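Local coordinates for putative ABC transporter amino acid-binding protein (Sinorhizobium meliloti, PDB 2Q88) that binds the compatible solutes ectoine and hydroxyectoine, probably as the solute receptor of an ABC transporter that takes them up for osmoprotection, at residues A20-F25 with S171-S176; S59-M64 with G128-G133; F81-R86 with P199-G204. One frame throughout, in Å; residues are numbered along the deposited sequence.

Contact 1. Residues A20-F25 with S171-S176; sequences ANEPPF and SLPVLS. With 4CS ((4S)-2-methyl-1,4,5,6-tetrahydropyrimidine-4-carboxylic acid), chain F.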
ATOM      1  N   ALA A  20       6.282   3.864   2.198  1.00 28.75           N
ATOM      2  CA  ALA A  20       6.076   5.035   1.336  1.00 29.10           C
ATOM      3  C   ALA A  20       5.654   6.311   2.056  1.00 29.68           C
ATOM      4  O   ALA A  20       5.642   7.377   1.436  1.00 31.07           O
ATOM      5  CB  ALA A  20       5.084   4.718   0.227  1.00 30.14           C
ATOM      6  N   ASN A  21       5.305   6.211   3.338  1.00 28.78           N
ATOM      7  CA  ASN A  21       4.737   7.344   4.099  1.00 28.50           C
ATOM      8  C   ASN A  21       3.344   7.766   3.575  1.00 27.36           C
ATOM      9  O   ASN A  21       3.176   8.833   2.991  1.00 27.65           O
ATOM     10  CB  ASN A  21       5.702   8.537   4.149  1.00 29.44           C
ATOM     11  CG  ASN A  21       5.360   9.517   5.256  1.00 30.92           C
ATOM     12  OD1 ASN A  21       4.612   9.196   6.184  1.00 31.76           O
ATOM     13  ND2 ASN A  21       5.908  10.721   5.165  1.00 33.91           N
ATOM     14  N   GLU A  22       2.364   6.896   3.778  1.00 25.44           N
ATOM     15  CA  GLU A  22       0.993   7.112   3.304  1.00 24.39           C
ATOM     16  C   GLU A  22       0.030   6.603   4.376  1.00 23.22           C
ATOM     17  O   GLU A  22      -0.406   5.452   4.325  1.00 22.65           O
ATOM     18  CB  GLU A  22       0.756   6.383   1.975  1.00 24.51           C
ATOM     19  CG  GLU A  22      -0.649   6.585   1.394  1.00 24.70           C
ATOM     20  CD  GLU A  22      -0.925   5.713   0.182  1.00 25.30           C
ATOM     21  OE1 GLU A  22      -0.075   5.703  -0.733  1.00 25.76           O
ATOM     22  OE2 GLU A  22      -2.001   5.050   0.135  1.00 25.27           O
ATOM     23  N   PRO A  23      -0.262   7.435   5.381  1.00 22.16           N
ATOM     24  CA  PRO A  23      -1.177   7.032   6.449  1.00 21.67           C
ATOM     25  C   PRO A  23      -2.553   6.630   5.894  1.00 21.18           C
ATOM     26  O   PRO A  23      -3.025   7.278   4.954  1.00 21.71           O
ATOM     27  CB  PRO A  23      -1.296   8.295   7.328  1.00 21.45           C
ATOM     28  CG  PRO A  23      -0.098   9.149   7.004  1.00 21.59           C
ATOM     29  CD  PRO A  23       0.301   8.785   5.589  1.00 22.42           C
ATOM     30  N   PRO A  24      -3.228   5.637   6.481  1.00 20.75           N
ATOM     31  CA  PRO A  24      -2.775   4.870   7.650  1.00 20.44           C
ATOM     32  C   PRO A  24      -2.005   3.572   7.368  1.00 20.87           C
ATOM     33  O   PRO A  24      -1.833   2.761   8.290  1.00 21.75           O
ATOM     34  CB  PRO A  24      -4.098   4.505   8.320  1.00 21.51           C
ATOM     35  CG  PRO A  24      -5.027   4.265   7.157  1.00 19.93           C
ATOM     36  CD  PRO A  24      -4.604   5.273   6.100  1.00 19.94           C
ATOM     37  N   PHE A  25      -1.546   3.371   6.135  1.00 19.67           N
ATOM     38  CA  PHE A  25      -0.715   2.214   5.803  1.00 20.22           C
ATOM     39  C   PHE A  25       0.679   2.320   6.432  1.00 21.15           C
ATOM     40  O   PHE A  25       1.162   1.357   7.025  1.00 21.20           O
ATOM     41  CB  PHE A  25      -0.589   2.054   4.293  1.00 20.13           C
ATOM     42  CG  PHE A  25      -1.889   1.724   3.607  1.00 19.70           C
ATOM     43  CD1 PHE A  25      -2.775   2.729   3.247  1.00 20.35           C
ATOM     44  CD2 PHE A  25      -2.215   0.403   3.303  1.00 20.22           C
ATOM     45  CE1 PHE A  25      -3.987   2.426   2.593  1.00 19.37           C
ATOM     46  CE2 PHE A  25      -3.413   0.090   2.645  1.00 19.64           C
ATOM     47  CZ  PHE A  25      -4.297   1.105   2.293  1.00 20.54           C
ATOM     48  N   SER A 171      -5.915   9.897  -6.873  1.00 22.66           N
ATOM     49  CA  SER A 171      -6.400   8.586  -6.477  1.00 23.15           C
ATOM     50  C   SER A 171      -5.423   7.869  -5.546  1.00 23.44           C
ATOM     51  O   SER A 171      -4.242   7.764  -5.855  1.00 24.02           O
ATOM     52  CB  SER A 171      -6.677   7.733  -7.711  1.00 23.28           C
ATOM     53  OG  SER A 171      -7.298   6.515  -7.345  1.00 24.35           O
ATOM     54  N   LEU A 172      -5.957   7.413  -4.408  1.00 23.04           N
ATOM     55  CA  LEU A 172      -5.273   6.573  -3.414  1.00 23.19           C
ATOM     56  C   LEU A 172      -6.325   5.623  -2.846  1.00 22.99           C
ATOM     57  O   LEU A 172      -7.516   5.780  -3.153  1.00 23.69           O
ATOM     58  CB  LEU A 172      -4.722   7.432  -2.268  1.00 23.30           C
ATOM     59  CG  LEU A 172      -3.466   8.282  -2.484  1.00 23.17           C
ATOM     60  CD1 LEU A 172      -3.068   8.941  -1.195  1.00 24.13           C
ATOM     61  CD2 LEU A 172      -2.324   7.457  -3.034  1.00 23.83           C
ATOM     62  N   PRO A 173      -5.922   4.641  -2.036  1.00 23.04           N
ATOM     63  CA  PRO A 173      -6.881   3.849  -1.269  1.00 22.38           C
ATOM     64  C   PRO A 173      -7.814   4.708  -0.414  1.00 23.15           C
ATOM     65  O   PRO A 173      -7.417   5.763   0.076  1.00 22.58           O
ATOM     66  CB  PRO A 173      -5.976   2.971  -0.388  1.00 22.39           C
ATOM     67  CG  PRO A 173      -4.753   2.802  -1.205  1.00 23.13           C
ATOM     68  CD  PRO A 173      -4.534   4.183  -1.796  1.00 22.55           C
ATOM     69  N   VAL A 174      -9.068   4.266  -0.291  1.00 23.28           N
ATOM     70  CA  VAL A 174     -10.093   4.930   0.522  1.00 23.45           C
ATOM     71  C   VAL A 174      -9.566   5.448   1.862  1.00 23.30           C
ATOM     72  O   VAL A 174      -9.731   6.622   2.190  1.00 23.36           O
ATOM     73  CB  VAL A 174     -11.295   3.980   0.756  1.00 23.33           C
ATOM     74  CG1 VAL A 174     -12.296   4.573   1.752  1.00 24.77           C
ATOM     75  CG2 VAL A 174     -11.971   3.664  -0.577  1.00 23.81           C
ATOM     76  N   LEU A 175      -8.938   4.576   2.640  1.00 22.76           N
ATOM     77  CA  LEU A 175      -8.448   4.994   3.952  1.00 22.84           C
ATOM     78  C   LEU A 175      -7.391   6.098   3.886  1.00 22.97           C
ATOM     79  O   LEU A 175      -7.362   6.965   4.762  1.00 22.94           O
ATOM     80  CB  LEU A 175      -7.940   3.800   4.751  1.00 22.99           C
ATOM     81  CG  LEU A 175      -9.018   2.852   5.269  1.00 22.60           C
ATOM     82  CD1 LEU A 175      -8.373   1.528   5.652  1.00 25.05           C
ATOM     83  CD2 LEU A 175      -9.754   3.438   6.485  1.00 23.68           C
ATOM     84  N   SER A 176      -6.539   6.060   2.864  1.00 23.10           N
ATOM     85  CA  SER A 176      -5.495   7.081   2.666  1.00 23.72           C
ATOM     86  C   SER A 176      -6.080   8.430   2.243  1.00 24.36           C
ATOM     87  O   SER A 176      -5.628   9.484   2.713  1.00 23.87           O
ATOM     88  CB  SER A 176      -4.486   6.634   1.599  1.00 23.58           C
ATOM     89  OG  SER A 176      -3.894   5.383   1.906  1.00 24.92           O
TER
HETATM   90  O   4CS F 501       0.295   0.109  -5.581  1.00 22.38           O
HETATM   91  C   4CS F 501      -0.094  -0.056  -4.425  1.00 21.89           C
HETATM   92  OXT 4CS F 501       0.124  -1.128  -3.847  1.00 22.40           O
HETATM   93  CA  4CS F 501      -0.868   1.047  -3.716  1.00 21.02           C
HETATM   94  CB  4CS F 501      -0.331   2.435  -4.007  1.00 20.98           C
HETATM   95  CAD 4CS F 501      -1.194   3.481  -3.295  1.00 20.33           C
HETATM   96  NAG 4CS F 501      -1.247   3.173  -1.842  1.00 20.20           N
HETATM   97  CAI 4CS F 501      -1.106   1.859  -1.370  1.00 20.63           C
HETATM   98  CAA 4CS F 501      -1.148   1.565   0.140  1.00 20.18           C
HETATM   99  N   4CS F 501      -0.891   0.801  -2.263  1.00 20.65           N
HETATM  100  O   HOH W   1      -3.099   9.482   3.550  1.00 22.18           O
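Glu22 and Ser176 meet in a buried, ligand-bridged contact across the cleft between the two lobes of a solute-binding protein, where the loop after strand 14-19 faces the turn from strand 169-173 into helix 174-184. Ser176 OG donates over 2.6 Å to Glu22 OE2, which accepts on its anti lone pair, the one away from the other oxygen. The same OE2 accepts a nearly straight bond from ectoine NAG (2.8 Å, 166° at the hydrogen), while OE1 receives a weak, bent one from that nitrogen. An extended chain with CG anti to the backbone N (chi1 -179°) carries the carboxylate this far into the cleft. OE1 is also hydrogen-bonded to Tyr61 OH, so a hydroxyl at each oxygen holds the group's rotation, and its negative charge would suit a cationic ectoine ring. The walls beside it are apolar: Leu172 CD2 lies 3.7 Å from Glu22 OE1, and Pro173 CD touches OE2.

Phe25 offers a flat floor to the ligand methyl, ectoine CAA sitting 3.4 Å above the centre of one ring face. Ser176 OG approaches the ring edge near its plane, and Pro173 CB comes in obliquely, 3.6 Å from Phe25 CE1. Farther out, Pro24, which follows a cis peptide, sets CG 3.8 Å from Leu175 CB, and a water donates to both Pro23 O and Ser176 O. Behind the contact, Leu175 N is hydrogen-bonded to Asp99 OD2 of strand 98-106, Pro173 rests on Glu135 of helix 134-141, and helix 174-184 begins right after Pro173, its N-cap residue.

Contact 2. Residues S59-M64 with G128-G133; sequences SEYGAM and GAPGGG. With 4CS ((4S)-2-methyl-1,4,5,6-tetrahydropyrimidine-4-carboxylic acid), chain F.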
ATOM      1  N   SER A  59      10.480   5.245  -0.070  1.00 25.12           N
ATOM      2  CA  SER A  59      10.630   5.377  -1.502  1.00 25.85           C
ATOM      3  C   SER A  59       9.239   5.467  -2.120  1.00 25.79           C
ATOM      4  O   SER A  59       8.235   5.228  -1.446  1.00 26.21           O
ATOM      5  CB  SER A  59      11.407   4.189  -2.081  1.00 26.42           C
ATOM      6  OG  SER A  59      10.567   3.067  -2.305  1.00 26.71           O
ATOM      7  N   GLU A  60       9.184   5.807  -3.399  1.00 25.20           N
ATOM      8  CA  GLU A  60       7.921   5.750  -4.134  1.00 24.92           C
ATOM      9  C   GLU A  60       7.669   4.277  -4.439  1.00 24.53           C
ATOM     10  O   GLU A  60       8.600   3.457  -4.329  1.00 24.15           O
ATOM     11  CB  GLU A  60       7.994   6.654  -5.368  1.00 25.27           C
ATOM     12  CG  GLU A  60       8.189   8.112  -4.957  1.00 26.68           C
ATOM     13  CD  GLU A  60       8.446   9.060  -6.108  1.00 27.29           C
ATOM     14  OE1 GLU A  60       9.625   9.404  -6.359  1.00 29.02           O
ATOM     15  OE2 GLU A  60       7.471   9.492  -6.762  1.00 29.62           O
ATOM     16  N   TYR A  61       6.421   3.916  -4.745  1.00 23.57           N
ATOM     17  CA  TYR A  61       6.035   2.504  -4.827  1.00 23.86           C
ATOM     18  C   TYR A  61       6.768   1.752  -5.929  1.00 24.15           C
ATOM     19  O   TYR A  61       7.085   0.579  -5.771  1.00 24.47           O
ATOM     20  CB  TYR A  61       4.521   2.341  -4.982  1.00 23.93           C
ATOM     21  CG  TYR A  61       3.755   2.719  -3.728  1.00 23.30           C
ATOM     22  CD1 TYR A  61       3.561   1.798  -2.706  1.00 23.79           C
ATOM     23  CD2 TYR A  61       3.249   4.004  -3.560  1.00 22.81           C
ATOM     24  CE1 TYR A  61       2.855   2.146  -1.544  1.00 23.19           C
ATOM     25  CE2 TYR A  61       2.545   4.365  -2.392  1.00 23.72           C
ATOM     26  CZ  TYR A  61       2.347   3.425  -1.401  1.00 24.58           C
ATOM     27  OH  TYR A  61       1.669   3.775  -0.240  1.00 24.86           O
ATOM     28  N   GLY A  62       7.053   2.441  -7.029  1.00 24.57           N
ATOM     29  CA  GLY A  62       7.718   1.815  -8.180  1.00 24.61           C
ATOM     30  C   GLY A  62       9.142   1.346  -7.916  1.00 24.84           C
ATOM     31  O   GLY A  62       9.683   0.514  -8.658  1.00 25.36           O
ATOM     32  N   ALA A  63       9.764   1.872  -6.867  1.00 25.09           N
ATOM     33  CA  ALA A  63      11.134   1.479  -6.521  1.00 24.94           C
ATOM     34  C   ALA A  63      11.227   0.273  -5.576  1.00 25.24           C
ATOM     35  O   ALA A  63      12.318  -0.254  -5.345  1.00 25.89           O
ATOM     36  CB  ALA A  63      11.895   2.681  -5.928  1.00 25.26           C
ATOM     37  N   MET A  64      10.097  -0.166  -5.031  1.00 24.45           N
ATOM     38  CA  MET A  64      10.114  -1.133  -3.939  1.00 24.35           C
ATOM     39  C   MET A  64      10.542  -2.535  -4.345  1.00 23.65           C
ATOM     40  O   MET A  64      11.505  -3.089  -3.791  1.00 22.87           O
ATOM     41  CB  MET A  64       8.769  -1.148  -3.213  1.00 23.77           C
ATOM     42  CG  MET A  64       8.538   0.121  -2.408  1.00 25.28           C
ATOM     43  SD  MET A  64       6.924   0.105  -1.661  1.00 26.85           S
ATOM     44  CE  MET A  64       6.865   1.731  -0.909  1.00 24.08           C
ATOM     45  N   GLY A 128      -3.894  12.273 -10.914  1.00 22.16           N
ATOM     46  CA  GLY A 128      -2.640  12.126 -10.184  1.00 22.08           C
ATOM     47  C   GLY A 128      -2.658  10.827  -9.417  1.00 22.85           C
ATOM     48  O   GLY A 128      -3.692  10.420  -8.893  1.00 23.01           O
ATOM     49  N   ALA A 129      -1.508  10.165  -9.340  1.00 23.31           N
ATOM     50  CA  ALA A 129      -1.422   8.870  -8.666  1.00 23.99           C
ATOM     51  C   ALA A 129       0.035   8.545  -8.377  1.00 24.13           C
ATOM     52  O   ALA A 129       0.921   9.000  -9.101  1.00 23.83           O
ATOM     53  CB  ALA A 129      -2.030   7.783  -9.542  1.00 23.71           C
ATOM     54  N   PRO A 130       0.293   7.751  -7.343  1.00 24.38           N
ATOM     55  CA  PRO A 130       1.671   7.344  -7.052  1.00 24.88           C
ATOM     56  C   PRO A 130       2.269   6.521  -8.192  1.00 25.21           C
ATOM     57  O   PRO A 130       1.594   5.664  -8.762  1.00 25.59           O
ATOM     58  CB  PRO A 130       1.546   6.530  -5.760  1.00 24.92           C
ATOM     59  CG  PRO A 130       0.119   6.155  -5.653  1.00 24.95           C
ATOM     60  CD  PRO A 130      -0.670   7.228  -6.355  1.00 24.60           C
ATOM     61  N   GLY A 131       3.516   6.814  -8.544  1.00 25.96           N
ATOM     62  CA  GLY A 131       4.215   6.108  -9.615  1.00 25.99           C
ATOM     63  C   GLY A 131       4.445   4.658  -9.237  1.00 26.59           C
ATOM     64  O   GLY A 131       4.890   4.367  -8.124  1.00 26.62           O
ATOM     65  N   GLY A 132       4.133   3.754 -10.168  1.00 26.72           N
ATOM     66  CA  GLY A 132       4.257   2.312  -9.940  1.00 27.01           C
ATOM     67  C   GLY A 132       3.145   1.736  -9.074  1.00 27.08           C
ATOM     68  O   GLY A 132       3.212   0.574  -8.655  1.00 27.19           O
ATOM     69  N   GLY A 133       2.121   2.545  -8.805  1.00 27.03           N
ATOM     70  CA  GLY A 133       1.025   2.146  -7.930  1.00 26.21           C
ATOM     71  C   GLY A 133      -0.146   1.506  -8.650  1.00 26.37           C
ATOM     72  O   GLY A 133      -0.281   1.636  -9.868  1.00 26.07           O
TER
HETATM   73  O   4CS F 501       0.295   0.109  -5.581  1.00 22.38           O
HETATM   74  C   4CS F 501      -0.094  -0.056  -4.425  1.00 21.89           C
HETATM   75  OXT 4CS F 501       0.124  -1.128  -3.847  1.00 22.40           O
HETATM   76  CA  4CS F 501      -0.868   1.047  -3.716  1.00 21.02           C
HETATM   77  CB  4CS F 501      -0.331   2.435  -4.007  1.00 20.98           C
HETATM   78  CAD 4CS F 501      -1.194   3.481  -3.295  1.00 20.33           C
HETATM   79  NAG 4CS F 501      -1.247   3.173  -1.842  1.00 20.20           N
HETATM   80  CAI 4CS F 501      -1.106   1.859  -1.370  1.00 20.63           C
HETATM   81  CAA 4CS F 501      -1.148   1.565   0.140  1.00 20.18           C
HETATM   82  N   4CS F 501      -0.891   0.801  -2.263  1.00 20.65           N
HETATM   83  O   HOH W   2       4.807   8.386  -6.583  1.00 29.05           O
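Gly62 and Gly132 bring their backbones to within 3.9 Å between CA atoms, where a type II beta turn from Pro130 to Gly133, closed by Gly133 N to Pro130 O, presents Gly131 O to Gly62 N in a weak hydrogen bond (3.1 Å, 127° at the hydrogen). Gly132 has positive phi, and a side chain there would run into Gly62 CA, so the close approach depends on glycine. A water adds a second link, donating to Glu60 OE2 and accepting from Gly131 N.

Above this backbone seam, Tyr61 and Pro130 lie side by side and point the same way, with Tyr61 CD2 3.8 Å from Pro130 CB. Tyr61 turns CG beside its backbone N (chi1 -70°), which lays one ring face against ectoine: ligand CB stands 3.7 Å above the ring centre. Pro130 CG touches the ligand's CAD at 3.8 Å. Gly133 CA comes 3.2 Å from 4CS O, one of the two carboxylate oxygens of ectoine. The phenol OH is hydrogen-bonded to Glu22 OE1. With an alanine here instead of Tyr61, ectoine would probably lose the flat surface against its ring, and Glu22 OE1 its hydroxyl partner.

The turn leaves strand 127-129, which runs between the parallel strands 149-151 and 169-173, and Gly133 takes the N-cap position of helix 134-141; across the cleft, residues 59-64 lead from strand 53-58 into helix 64-69.

Contact 3. Residues F81-R86 with P199-G204; sequences FMKPER and PVYCDG. With 4CS ((4S)-2-methyl-1,4,5,6-tetrahydropyrimidine-4-carboxylic acid), chain F.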
ATOM      1  N   PHE A  81      -0.125  -3.795  -2.640  1.00 22.41           N
ATOM      2  CA  PHE A  81      -1.221  -4.710  -2.905  1.00 22.14           C
ATOM      3  C   PHE A  81      -0.808  -5.876  -3.803  1.00 22.90           C
ATOM      4  O   PHE A  81      -0.029  -5.692  -4.745  1.00 22.19           O
ATOM      5  CB  PHE A  81      -2.394  -3.972  -3.560  1.00 21.75           C
ATOM      6  CG  PHE A  81      -3.015  -2.891  -2.704  1.00 21.35           C
ATOM      7  CD1 PHE A  81      -3.368  -3.135  -1.373  1.00 20.92           C
ATOM      8  CD2 PHE A  81      -3.341  -1.650  -3.269  1.00 21.49           C
ATOM      9  CE1 PHE A  81      -3.980  -2.130  -0.600  1.00 21.38           C
ATOM     10  CE2 PHE A  81      -3.950  -0.642  -2.494  1.00 21.87           C
ATOM     11  CZ  PHE A  81      -4.265  -0.894  -1.168  1.00 22.33           C
ATOM     12  N   MET A  82      -1.340  -7.062  -3.506  1.00 23.31           N
ATOM     13  CA  MET A  82      -1.039  -8.266  -4.277  1.00 24.79           C
ATOM     14  C   MET A  82      -1.712  -8.240  -5.629  1.00 25.40           C
ATOM     15  O   MET A  82      -2.895  -7.921  -5.732  1.00 25.71           O
ATOM     16  CB  MET A  82      -1.499  -9.518  -3.538  1.00 24.63           C
ATOM     17  CG  MET A  82      -0.868  -9.712  -2.171  1.00 24.29           C
ATOM     18  SD  MET A  82      -1.146 -11.416  -1.605  1.00 27.23           S
ATOM     19  CE  MET A  82      -0.950 -11.177   0.146  1.00 23.95           C
ATOM     20  N   LYS A  83      -0.942  -8.606  -6.650  1.00 26.39           N
ATOM     21  CA  LYS A  83      -1.410  -8.716  -8.024  1.00 27.03           C
ATOM     22  C   LYS A  83      -0.576  -9.787  -8.702  1.00 27.30           C
ATOM     23  O   LYS A  83       0.598  -9.949  -8.374  1.00 28.04           O
ATOM     24  CB  LYS A  83      -1.188  -7.409  -8.786  1.00 26.84           C
ATOM     25  CG  LYS A  83      -1.959  -6.216  -8.286  1.00 29.05           C
ATOM     26  CD  LYS A  83      -1.261  -4.937  -8.713  1.00 32.08           C
ATOM     27  CE  LYS A  83      -1.463  -4.659 -10.182  1.00 34.11           C
ATOM     28  NZ  LYS A  83      -0.871  -3.341 -10.544  1.00 37.09           N
ATOM     29  N   PRO A  84      -1.162 -10.503  -9.656  1.00 27.84           N
ATOM     30  CA  PRO A  84      -0.445 -11.556 -10.384  1.00 27.80           C
ATOM     31  C   PRO A  84       0.998 -11.164 -10.743  1.00 27.82           C
ATOM     32  O   PRO A  84       1.926 -11.868 -10.359  1.00 27.51           O
ATOM     33  CB  PRO A  84      -1.308 -11.752 -11.624  1.00 28.38           C
ATOM     34  CG  PRO A  84      -2.709 -11.511 -11.109  1.00 27.76           C
ATOM     35  CD  PRO A  84      -2.562 -10.369 -10.113  1.00 27.47           C
ATOM     36  N   GLU A  85       1.177 -10.023 -11.416  1.00 27.90           N
ATOM     37  CA  GLU A  85       2.506  -9.509 -11.807  1.00 28.03           C
ATOM     38  C   GLU A  85       3.481  -9.324 -10.658  1.00 27.63           C
ATOM     39  O   GLU A  85       4.666  -9.617 -10.793  1.00 27.29           O
ATOM     40  CB  GLU A  85       2.395  -8.181 -12.558  1.00 28.57           C
ATOM     41  CG  GLU A  85       1.229  -7.312 -12.113  1.00 31.69           C
ATOM     42  CD  GLU A  85      -0.034  -7.653 -12.878  1.00 33.48           C
ATOM     43  OE1 GLU A  85      -0.943  -8.271 -12.292  1.00 32.70           O
ATOM     44  OE2 GLU A  85      -0.105  -7.317 -14.083  1.00 37.50           O
ATOM     45  N   ARG A  86       2.979  -8.800  -9.539  1.00 26.73           N
ATOM     46  CA  ARG A  86       3.805  -8.600  -8.362  1.00 26.58           C
ATOM     47  C   ARG A  86       4.089  -9.927  -7.680  1.00 26.96           C
ATOM     48  O   ARG A  86       5.195 -10.156  -7.213  1.00 26.19           O
ATOM     49  CB  ARG A  86       3.120  -7.657  -7.378  1.00 25.68           C
ATOM     50  CG  ARG A  86       2.900  -6.249  -7.902  1.00 25.86           C
ATOM     51  CD  ARG A  86       2.194  -5.354  -6.879  1.00 25.76           C
ATOM     52  NE  ARG A  86       2.121  -3.973  -7.338  1.00 25.40           N
ATOM     53  CZ  ARG A  86       1.538  -2.986  -6.674  1.00 26.63           C
ATOM     54  NH1 ARG A  86       0.940  -3.214  -5.506  1.00 24.52           N
ATOM     55  NH2 ARG A  86       1.549  -1.754  -7.184  1.00 27.06           N
ATOM     56  N   PRO A 199     -11.105  -2.736  -8.548  1.00 28.43           N
ATOM     57  CA  PRO A 199     -10.999  -3.899  -7.657  1.00 28.79           C
ATOM     58  C   PRO A 199     -10.769  -3.478  -6.211  1.00 28.70           C
ATOM     59  O   PRO A 199     -10.310  -2.368  -5.950  1.00 28.94           O
ATOM     60  CB  PRO A 199      -9.746  -4.629  -8.170  1.00 29.28           C
ATOM     61  CG  PRO A 199      -9.462  -4.051  -9.507  1.00 28.95           C
ATOM     62  CD  PRO A 199      -9.936  -2.627  -9.440  1.00 28.75           C
ATOM     63  N   VAL A 200     -11.118  -4.353  -5.277  1.00 28.46           N
ATOM     64  CA  VAL A 200     -10.660  -4.202  -3.904  1.00 27.90           C
ATOM     65  C   VAL A 200      -9.384  -5.023  -3.847  1.00 27.70           C
ATOM     66  O   VAL A 200      -9.300  -6.095  -4.463  1.00 27.84           O
ATOM     67  CB  VAL A 200     -11.709  -4.676  -2.888  1.00 28.17           C
ATOM     68  CG1 VAL A 200     -11.182  -4.560  -1.448  1.00 28.42           C
ATOM     69  CG2 VAL A 200     -12.984  -3.852  -3.037  1.00 28.61           C
ATOM     70  N   TYR A 201      -8.380  -4.493  -3.155  1.00 26.57           N
ATOM     71  CA  TYR A 201      -7.067  -5.103  -3.072  1.00 25.95           C
ATOM     72  C   TYR A 201      -6.763  -5.443  -1.619  1.00 25.70           C
ATOM     73  O   TYR A 201      -7.344  -4.846  -0.713  1.00 24.31           O
ATOM     74  CB  TYR A 201      -5.998  -4.116  -3.544  1.00 26.28           C
ATOM     75  CG  TYR A 201      -5.949  -3.842  -5.026  1.00 25.83           C
ATOM     76  CD1 TYR A 201      -5.477  -4.807  -5.918  1.00 26.81           C
ATOM     77  CD2 TYR A 201      -6.348  -2.612  -5.537  1.00 26.77           C
ATOM     78  CE1 TYR A 201      -5.426  -4.558  -7.281  1.00 26.02           C
ATOM     79  CE2 TYR A 201      -6.298  -2.349  -6.907  1.00 26.31           C
ATOM     80  CZ  TYR A 201      -5.833  -3.331  -7.767  1.00 26.61           C
ATOM     81  OH  TYR A 201      -5.788  -3.095  -9.119  1.00 26.86           O
ATOM     82  N   CYS A 202      -5.861  -6.404  -1.421  1.00 26.57           N
ATOM     83  CA  CYS A 202      -5.210  -6.631  -0.128  1.00 27.13           C
ATOM     84  C   CYS A 202      -3.707  -6.712  -0.315  1.00 26.43           C
ATOM     85  O   CYS A 202      -3.224  -7.206  -1.333  1.00 26.23           O
ATOM     86  CB  CYS A 202      -5.666  -7.940   0.524  1.00 28.41           C
ATOM     87  SG  CYS A 202      -7.415  -8.080   0.919  1.00 33.20           S
ATOM     88  N   ASP A 203      -2.964  -6.248   0.679  1.00 25.81           N
ATOM     89  CA  ASP A 203      -1.521  -6.384   0.657  1.00 26.52           C
ATOM     90  C   ASP A 203      -1.030  -7.600   1.469  1.00 26.12           C
ATOM     91  O   ASP A 203      -1.818  -8.383   1.995  1.00 26.73           O
ATOM     92  CB  ASP A 203      -0.854  -5.086   1.148  1.00 26.48           C
ATOM     93  CG  ASP A 203      -0.614  -5.062   2.651  1.00 29.02           C
ATOM     94  OD1 ASP A 203      -1.338  -5.754   3.402  1.00 30.13           O
ATOM     95  OD2 ASP A 203       0.302  -4.387   3.175  1.00 29.43           O
ATOM     96  N   GLY A 204       0.281  -7.762   1.515  1.00 25.57           N
ATOM     97  CA  GLY A 204       0.937  -8.618   2.492  1.00 24.03           C
ATOM     98  C   GLY A 204       2.346  -8.076   2.543  1.00 24.08           C
ATOM     99  O   GLY A 204       2.697  -7.215   1.733  1.00 24.19           O
TER
HETATM  100  O   4CS F 501       0.295   0.109  -5.581  1.00 22.38           O
HETATM  101  C   4CS F 501      -0.094  -0.056  -4.425  1.00 21.89           C
HETATM  102  OXT 4CS F 501       0.124  -1.128  -3.847  1.00 22.40           O
HETATM  103  CA  4CS F 501      -0.868   1.047  -3.716  1.00 21.02           C
HETATM  104  CB  4CS F 501      -0.331   2.435  -4.007  1.00 20.98           C
HETATM  105  CAD 4CS F 501      -1.194   3.481  -3.295  1.00 20.33           C
HETATM  106  NAG 4CS F 501      -1.247   3.173  -1.842  1.00 20.20           N
HETATM  107  CAI 4CS F 501      -1.106   1.859  -1.370  1.00 20.63           C
HETATM  108  CAA 4CS F 501      -1.148   1.565   0.140  1.00 20.18           C
HETATM  109  N   4CS F 501      -0.891   0.801  -2.263  1.00 20.65           N
HETATM  110  O   HOH W   3      -5.030  -7.808  -3.958  1.00 23.29           O
HETATM  111  O   HOH W   4      -3.803  -1.940 -10.582  1.00 28.45           O
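Phe81 packs against the CB of Tyr201, beginning at its own CB, which lies 3.6 Å from Tyr201 CB. Next, Phe81 CG is only 3.3 Å from the same methylene, whose hydrogens make a CH-pi contact over one face of the phenylalanine ring, displaced toward the rim. Along one edge CD1 comes near Cys202 C, with Asp203 N close to the ring plane. CD2 and CE2, on the other side of the ring, meet ectoine obliquely, CE2 standing 3.4 Å from ligand N, and CZ reaches that nitrogen more distantly. The tyrosine ring continues nearly parallel to the phenylalanine, planes at 10°, but slid so far that the two barely overlap.

Phe81 also serves through its backbone, in the arrangement familiar from family 3 solute-binding proteins, where an arginine receives the ligand's carboxylate. Phe81 N donates to ectoine OXT at 2.9 Å, and Arg86 grips both oxygens, NH1 to OXT and NH2 to O, each at 2.8 Å. NH1 is steadied by Phe81 O, which it meets on a lone pair in the carbonyl plane, while Lys83 CD lies over the rim of one guanidinium face.

One residue on, Met82 N donates to Cys202 O in an almost perfectly straight bond (2.9 Å, 177°). Cys202 is in turn tied by a disulfide to Cys98 of strand 98-106. The extended Met82 chain runs past Cys202 O until CE rests 3.5 Å from Asp203 O, with helix 250-254 alongside.

How the contacts relate
Along the chain the segments come in the order 20-25, 59-64, 81-86, 128-133, 171-176, 199-204: the first three probably belong to one lobe, as in relatives of this fold, and contacts 1 and 2 pair the first two with partners on the other. Contact 2 is nested inside the loop closed by contact 1, whereas contact 3 crosses both. Their centres lie about 12 Å (1 and 2), 15 Å (1 and 3) and 14 Å (2 and 3) apart, and all reach one mixed sheet, in which strand 98-106 pairs with both 169-173 and 201-202. Ectoine touches all three, consistent with a cleft that closes around its solute.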